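Local coordinates for protein putative NAD(P)H-flavin oxidoreductase (Neisseria meningitidis serogroup A / serotype 4A, PDB 6WT2) that binds FMN and probably uses NAD(P)H to reduce nitro compounds such as the antibiotic chloramphenicol, as a homodimeric member of the nitroreductase family, at residues Tyr124-Phe127 with Gln128-Ile132; Leu141-Trp144 with Cys145-Gln148. All coordinates share one frame; numbering follows the deposited sequence.

Interaction 1. Residues Tyr124-Phe127 with Gln128-Ile132; sequences YQAF and QADDI. With NIO (nicotinic acid), chain E.
The phenyl ring of Phe127 forms a wall of the nicotinic acid pocket, sandwiched between the bound ligand and Ile132, which backs it from behind. On one face the pyridine atom C4 of nicotinic acid sits over the ring centre, its nearest ring atom being Phe127 CE1 at 3.9 Å. On the opposite face the methyl CG2 of Ile132 makes a CH-pi contact, 4.0 Å from the centroid of the Phe127 ring, displaced toward the rim on the CZ side. Asp131 CB comes in obliquely at Phe127 CD1, 4.1 Å away, and on the CD2 side of the ring lies Gln128 CG. With CG of Phe127 trans to the amide nitrogen (chi1 166°), the ring projects outward from the helix and slightly forward, over Ile132 CG2.

The backbone beneath is changing its turn. Regular i to i+4 bonds run from Gln128 N to Tyr124 O and from Asp130 N to Ala126 O, the latter 2.8 Å. Then the helix widens into a pi-type turn: Phe127 O accepts Ile132 N at 3.1 Å in a nearly straight bond, and Asp131 N from above the carbonyl plane. Two donors thus grip this oxygen within the wide turn.

The second subunit meets this turn, where Asp131 OD2 accepts a hydrogen bond from its Trp74 and its Glu171 packs on Phe127. Within the chain, the Gln128 amide bonds to Ala95 O, while Tyr124 OH bonds to Arg109, which also holds nicotinic acid. Tyr124 packs against helix 100-108, and Phe127, Gln128 and Ile132 lean on Trp144 of helix 138-162.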
ATOM      1  N   TYR A 124      -4.819 -19.280  10.322  1.00 20.30           N
ATOM      2  CA  TYR A 124      -4.221 -18.774   9.088  1.00 26.92           C
ATOM      3  C   TYR A 124      -4.676 -19.592   7.888  1.00 22.50           C
ATOM      4  O   TYR A 124      -4.931 -19.038   6.814  1.00 20.90           O
ATOM      5  CB  TYR A 124      -2.693 -18.812   9.160  1.00 22.50           C
ATOM      6  CG  TYR A 124      -2.007 -17.837  10.098  1.00 28.83           C
ATOM      7  CD1 TYR A 124      -2.724 -16.954  10.896  1.00 24.49           C
ATOM      8  CD2 TYR A 124      -0.615 -17.794  10.159  1.00 31.57           C
ATOM      9  CE1 TYR A 124      -2.066 -16.063  11.748  1.00 25.40           C
ATOM     10  CE2 TYR A 124       0.043 -16.917  10.990  1.00 26.61           C
ATOM     11  CZ  TYR A 124      -0.680 -16.058  11.790  1.00 25.11           C
ATOM     12  OH  TYR A 124       0.009 -15.187  12.612  1.00 26.68           O
ATOM     13  N   GLN A 125      -4.743 -20.921   8.044  1.00 24.72           N
ATOM     14  CA  GLN A 125      -5.162 -21.778   6.941  1.00 26.20           C
ATOM     15  C   GLN A 125      -6.576 -21.445   6.492  1.00 22.69           C
ATOM     16  O   GLN A 125      -6.850 -21.345   5.294  1.00 24.46           O
ATOM     17  CB  GLN A 125      -5.075 -23.251   7.339  1.00 24.66           C
ATOM     18  CG  GLN A 125      -5.793 -24.155   6.354  1.00 25.84           C
ATOM     19  CD  GLN A 125      -5.385 -25.599   6.463  1.00 43.83           C
ATOM     20  OE1 GLN A 125      -4.772 -26.011   7.445  1.00 42.55           O
ATOM     21  NE2 GLN A 125      -5.717 -26.384   5.445  1.00 56.42           N
ATOM     22  N   ALA A 126      -7.497 -21.310   7.448  1.00 25.93           N
ATOM     23  CA  ALA A 126      -8.879 -20.989   7.122  1.00 28.58           C
ATOM     24  C   ALA A 126      -8.977 -19.622   6.469  1.00 25.03           C
ATOM     25  O   ALA A 126      -9.713 -19.442   5.490  1.00 25.18           O
ATOM     26  CB  ALA A 126      -9.737 -21.044   8.385  1.00 25.89           C
ATOM     27  N   PHE A 127      -8.223 -18.650   6.990  1.00 24.09           N
ATOM     28  CA  PHE A 127      -8.175 -17.324   6.381  1.00 26.47           C
ATOM     29  C   PHE A 127      -7.749 -17.419   4.922  1.00 27.30           C
ATOM     30  O   PHE A 127      -8.418 -16.894   4.025  1.00 25.52           O
ATOM     31  CB  PHE A 127      -7.208 -16.429   7.168  1.00 26.19           C
ATOM     32  CG  PHE A 127      -6.838 -15.162   6.446  1.00 25.82           C
ATOM     33  CD1 PHE A 127      -7.784 -14.181   6.222  1.00 27.30           C
ATOM     34  CD2 PHE A 127      -5.550 -14.952   5.993  1.00 26.11           C
ATOM     35  CE1 PHE A 127      -7.455 -13.001   5.541  1.00 31.06           C
ATOM     36  CE2 PHE A 127      -5.211 -13.782   5.310  1.00 29.36           C
ATOM     37  CZ  PHE A 127      -6.166 -12.807   5.089  1.00 32.12           C
ATOM     38  N   GLN A 128      -6.646 -18.121   4.666  1.00 22.60           N
ATOM     39  CA  GLN A 128      -6.103 -18.185   3.317  1.00 23.35           C
ATOM     40  C   GLN A 128      -6.952 -19.053   2.400  1.00 24.20           C
ATOM     41  O   GLN A 128      -7.060 -18.772   1.205  1.00 25.17           O
ATOM     42  CB  GLN A 128      -4.675 -18.712   3.360  1.00 22.84           C
ATOM     43  CG  GLN A 128      -3.691 -17.730   3.932  1.00 25.38           C
ATOM     44  CD  GLN A 128      -2.281 -18.207   3.728  1.00 24.66           C
ATOM     45  OE1 GLN A 128      -2.028 -19.411   3.742  1.00 24.87           O
ATOM     46  NE2 GLN A 128      -1.355 -17.279   3.514  1.00 23.66           N
ATOM     47  N   ALA A 129      -7.532 -20.133   2.925  1.00 24.44           N
ATOM     48  CA  ALA A 129      -8.277 -21.034   2.052  1.00 25.94           C
ATOM     49  C   ALA A 129      -9.699 -20.546   1.794  1.00 30.83           C
ATOM     50  O   ALA A 129     -10.202 -20.681   0.676  1.00 28.28           O
ATOM     51  CB  ALA A 129      -8.305 -22.443   2.647  1.00 26.54           C
ATOM     52  N   ASP A 130     -10.353 -19.968   2.804  1.00 28.11           N
ATOM     53  CA  ASP A 130     -11.797 -19.750   2.777  1.00 30.39           C
ATOM     54  C   ASP A 130     -12.218 -18.287   2.739  1.00 32.10           C
ATOM     55  O   ASP A 130     -13.264 -17.981   2.157  1.00 34.89           O
ATOM     56  CB  ASP A 130     -12.457 -20.402   4.001  1.00 31.85           C
ATOM     57  CG  ASP A 130     -12.332 -21.916   4.004  1.00 45.77           C
ATOM     58  OD1 ASP A 130     -12.156 -22.502   2.915  1.00 49.85           O
ATOM     59  OD2 ASP A 130     -12.425 -22.522   5.098  1.00 47.42           O
ATOM     60  N   ASP A 131     -11.452 -17.383   3.352  1.00 27.57           N
ATOM     61  CA  ASP A 131     -11.884 -15.992   3.459  1.00 28.37           C
ATOM     62  C   ASP A 131     -11.370 -15.150   2.298  1.00 28.74           C
ATOM     63  O   ASP A 131     -12.159 -14.564   1.552  1.00 29.80           O
ATOM     64  CB  ASP A 131     -11.433 -15.390   4.793  1.00 27.84           C
ATOM     65  CG  ASP A 131     -12.160 -15.991   5.977  1.00 38.72           C
ATOM     66  OD1 ASP A 131     -13.359 -16.319   5.836  1.00 35.59           O
ATOM     67  OD2 ASP A 131     -11.524 -16.142   7.044  1.00 41.73           O
ATOM     68  N   ILE A 132     -10.051 -15.076   2.137  1.00 27.02           N
ATOM     69  CA  ILE A 132      -9.490 -14.307   1.035  1.00 27.59           C
ATOM     70  C   ILE A 132      -9.203 -15.197  -0.169  1.00 27.81           C
ATOM     71  O   ILE A 132      -9.023 -14.680  -1.277  1.00 28.94           O
ATOM     72  CB  ILE A 132      -8.244 -13.537   1.521  1.00 27.06           C
ATOM     73  CG1 ILE A 132      -7.832 -12.450   0.534  1.00 33.56           C
ATOM     74  CG2 ILE A 132      -7.060 -14.503   1.880  1.00 25.65           C
ATOM     75  CD1 ILE A 132      -6.934 -11.402   1.166  1.00 35.82           C
TER
HETATM   76  N   NIO E 301      -6.942 -12.314  10.793  1.00 46.95           N
HETATM   77  C1  NIO E 301      -5.936 -11.799  11.514  1.00 40.69           C
HETATM   78  C2  NIO E 301      -4.884 -11.139  10.890  1.00 36.50           C
HETATM   79  C3  NIO E 301      -4.869 -11.017   9.505  1.00 41.47           C
HETATM   80  C4  NIO E 301      -5.914 -11.571   8.782  1.00 47.55           C
HETATM   81  C5  NIO E 301      -6.946 -12.217   9.456  1.00 48.59           C
HETATM   82  C6  NIO E 301      -3.759 -10.570  11.711  1.00 36.01           C
HETATM   83  O1  NIO E 301      -2.925  -9.838  11.143  1.00 23.87           O
HETATM   84  O2  NIO E 301      -3.682 -10.854  12.934  1.00 34.35           O

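Interaction 2. Residues Leu141-Trp144 with Cys145-Gln148; sequences LFDW and CCRQ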
ATOM      1  N   LEU A 141      -1.559 -15.980  -4.232  1.00 26.28           N
ATOM      2  CA  LEU A 141      -0.737 -15.956  -3.030  1.00 28.72           C
ATOM      3  C   LEU A 141       0.380 -14.923  -3.141  1.00 19.83           C
ATOM      4  O   LEU A 141       0.633 -14.173  -2.193  1.00 20.16           O
ATOM      5  CB  LEU A 141      -0.182 -17.357  -2.785  1.00 26.82           C
ATOM      6  CG  LEU A 141       0.365 -17.829  -1.444  1.00 24.35           C
ATOM      7  CD1 LEU A 141      -0.426 -17.375  -0.231  1.00 25.76           C
ATOM      8  CD2 LEU A 141       0.382 -19.346  -1.496  1.00 33.97           C
ATOM      9  N   PHE A 142       1.066 -14.869  -4.290  1.00 19.99           N
ATOM     10  CA  PHE A 142       2.111 -13.864  -4.477  1.00 22.10           C
ATOM     11  C   PHE A 142       1.522 -12.456  -4.464  1.00 23.42           C
ATOM     12  O   PHE A 142       2.093 -11.536  -3.862  1.00 21.01           O
ATOM     13  CB  PHE A 142       2.865 -14.138  -5.786  1.00 20.90           C
ATOM     14  CG  PHE A 142       3.867 -13.064  -6.160  1.00 20.72           C
ATOM     15  CD1 PHE A 142       5.003 -12.850  -5.390  1.00 20.90           C
ATOM     16  CD2 PHE A 142       3.678 -12.288  -7.295  1.00 21.52           C
ATOM     17  CE1 PHE A 142       5.926 -11.873  -5.738  1.00 22.91           C
ATOM     18  CE2 PHE A 142       4.599 -11.310  -7.652  1.00 22.61           C
ATOM     19  CZ  PHE A 142       5.715 -11.096  -6.874  1.00 21.67           C
ATOM     20  N   ASP A 143       0.369 -12.271  -5.114  1.00 22.04           N
ATOM     21  CA  ASP A 143      -0.271 -10.958  -5.154  1.00 23.75           C
ATOM     22  C   ASP A 143      -0.698 -10.492  -3.764  1.00 21.45           C
ATOM     23  O   ASP A 143      -0.653  -9.288  -3.476  1.00 20.20           O
ATOM     24  CB  ASP A 143      -1.459 -10.993  -6.118  1.00 30.13           C
ATOM     25  CG  ASP A 143      -1.052 -10.672  -7.572  1.00 52.48           C
ATOM     26  OD1 ASP A 143       0.111 -10.247  -7.797  1.00 52.38           O
ATOM     27  OD2 ASP A 143      -1.893 -10.834  -8.492  1.00 53.05           O
ATOM     28  N   TRP A 144      -1.109 -11.424  -2.898  1.00 21.00           N
ATOM     29  CA  TRP A 144      -1.367 -11.103  -1.496  1.00 20.72           C
ATOM     30  C   TRP A 144      -0.154 -10.451  -0.841  1.00 20.59           C
ATOM     31  O   TRP A 144      -0.266  -9.399  -0.200  1.00 19.64           O
ATOM     32  CB  TRP A 144      -1.777 -12.371  -0.742  1.00 20.54           C
ATOM     33  CG  TRP A 144      -2.041 -12.163   0.727  1.00 21.11           C
ATOM     34  CD1 TRP A 144      -2.928 -11.286   1.291  1.00 24.08           C
ATOM     35  CD2 TRP A 144      -1.416 -12.857   1.813  1.00 27.27           C
ATOM     36  NE1 TRP A 144      -2.884 -11.389   2.671  1.00 22.76           N
ATOM     37  CE2 TRP A 144      -1.962 -12.347   3.010  1.00 22.40           C
ATOM     38  CE3 TRP A 144      -0.436 -13.856   1.889  1.00 26.49           C
ATOM     39  CZ2 TRP A 144      -1.569 -12.807   4.266  1.00 28.99           C
ATOM     40  CZ3 TRP A 144      -0.043 -14.305   3.137  1.00 26.65           C
ATOM     41  CH2 TRP A 144      -0.616 -13.788   4.311  1.00 27.29           C
ATOM     42  N   CYS A 145       1.031 -11.043  -1.018  1.00 20.15           N
ATOM     43  CA  CYS A 145       2.226 -10.441  -0.432  1.00 19.44           C
ATOM     44  C   CYS A 145       2.555  -9.105  -1.093  1.00 18.56           C
ATOM     45  O   CYS A 145       2.937  -8.154  -0.405  1.00 18.47           O
ATOM     46  CB  CYS A 145       3.399 -11.417  -0.515  1.00 18.89           C
ATOM     47  SG  CYS A 145       3.110 -12.870   0.547  1.00 22.08           S
ATOM     48  N   CYS A 146       2.420  -9.018  -2.420  1.00 19.27           N
ATOM     49  CA  CYS A 146       2.638  -7.745  -3.120  1.00 27.17           C
ATOM     50  C   CYS A 146       1.791  -6.607  -2.545  1.00 18.89           C
ATOM     51  O   CYS A 146       2.269  -5.472  -2.423  1.00 19.30           O
ATOM     52  CB  CYS A 146       2.346  -7.903  -4.616  1.00 23.73           C
ATOM     53  SG  CYS A 146       3.616  -8.868  -5.513  1.00 23.88           S
ATOM     54  N   ARG A 147       0.533  -6.883  -2.192  1.00 19.33           N
ATOM     55  CA  ARG A 147      -0.296  -5.837  -1.600  1.00 20.48           C
ATOM     56  C   ARG A 147       0.349  -5.268  -0.344  1.00 19.45           C
ATOM     57  O   ARG A 147       0.384  -4.042  -0.152  1.00 19.59           O
ATOM     58  CB  ARG A 147      -1.696  -6.368  -1.264  1.00 20.88           C
ATOM     59  CG  ARG A 147      -2.535  -6.818  -2.454  1.00 23.40           C
ATOM     60  CD  ARG A 147      -3.786  -7.500  -1.927  1.00 27.15           C
ATOM     61  NE  ARG A 147      -4.690  -7.945  -2.977  1.00 35.21           N
ATOM     62  CZ  ARG A 147      -6.011  -8.027  -2.818  1.00 37.66           C
ATOM     63  NH1 ARG A 147      -6.550  -7.687  -1.651  1.00 35.35           N
ATOM     64  NH2 ARG A 147      -6.786  -8.438  -3.814  1.00 30.66           N
ATOM     65  N   GLN A 148       0.869  -6.143   0.524  1.00 19.95           N
ATOM     66  CA  GLN A 148       1.527  -5.668   1.738  1.00 19.33           C
ATOM     67  C   GLN A 148       2.689  -4.737   1.407  1.00 18.79           C
ATOM     68  O   GLN A 148       2.882  -3.716   2.079  1.00 18.99           O
ATOM     69  CB  GLN A 148       2.010  -6.852   2.592  1.00 20.71           C
ATOM     70  CG  GLN A 148       1.049  -8.063   2.683  1.00 21.81           C
ATOM     71  CD  GLN A 148      -0.345  -7.700   3.190  1.00 25.65           C
ATOM     72  OE1 GLN A 148      -0.498  -6.953   4.163  1.00 22.08           O
ATOM     73  NE2 GLN A 148      -1.369  -8.241   2.534  1.00 21.40           N
TER
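The FMN pocket at the dimer interface takes in this buried stretch of helix 138-162 through Gln148, whose side chain touches the flavin cofactor. Gln148 NE2 folds back to give a hydrogen bond to Trp144 O, 3.2 Å long, reaching it from above the carbonyl plane. The bend at chi2 (-56°) is what brings the amide back over the preceding turn, beside the Trp144 indole, and the two planes stand 59° apart. The other amide atom, Gln148 OE1, accepts from Ser49 N. Elsewhere along it, Cys146 SG lies over one face of the Phe142 ring, 3.6 Å from its centroid and shifted toward the CE2-CZ bond, a sulfur-aromatic contact. A looser, oblique one sets Cys145 SG 3.9 Å from Trp144 CE3. Cys146 N bonds to Phe142 O at 2.9 Å and Arg147 N to Asp143 O at 3.0 Å.

The charged ends of Asp143 and Arg147 do not pair with each other; they form salt bridges with Arg147 and Asp143 of the second subunit. Trp144 NE1 and Gln148 NE2 bond to OE1 and OE2 of Glu171 of that subunit and so hold its carboxylate in place, while bonds to Trp144 O, Ser49 and Glu171 fix the rotation of the Gln148 amide beside the flavin.

From the N terminus, the chain first reaches interaction 1, on the later part of helix 114-131, then turns through a short connection into helix 138-162, which carries interaction 2 near its start. Each contact is local to its own helix and closes no loop; the two lie in series, neither nested nor crossed, with centres about 14 Å apart. They meet across the two helices: Trp144 CZ2 lies 3.9 Å from Phe127 CE2, and Gln128 NE2 is 3.9 Å from Leu141 CD1. Helix 114-131, on the nicotinic acid side, is thereby joined to the buried part of helix 138-162 that packs on strand 85-92. Both contacts also touch the second subunit, sharing its Glu171.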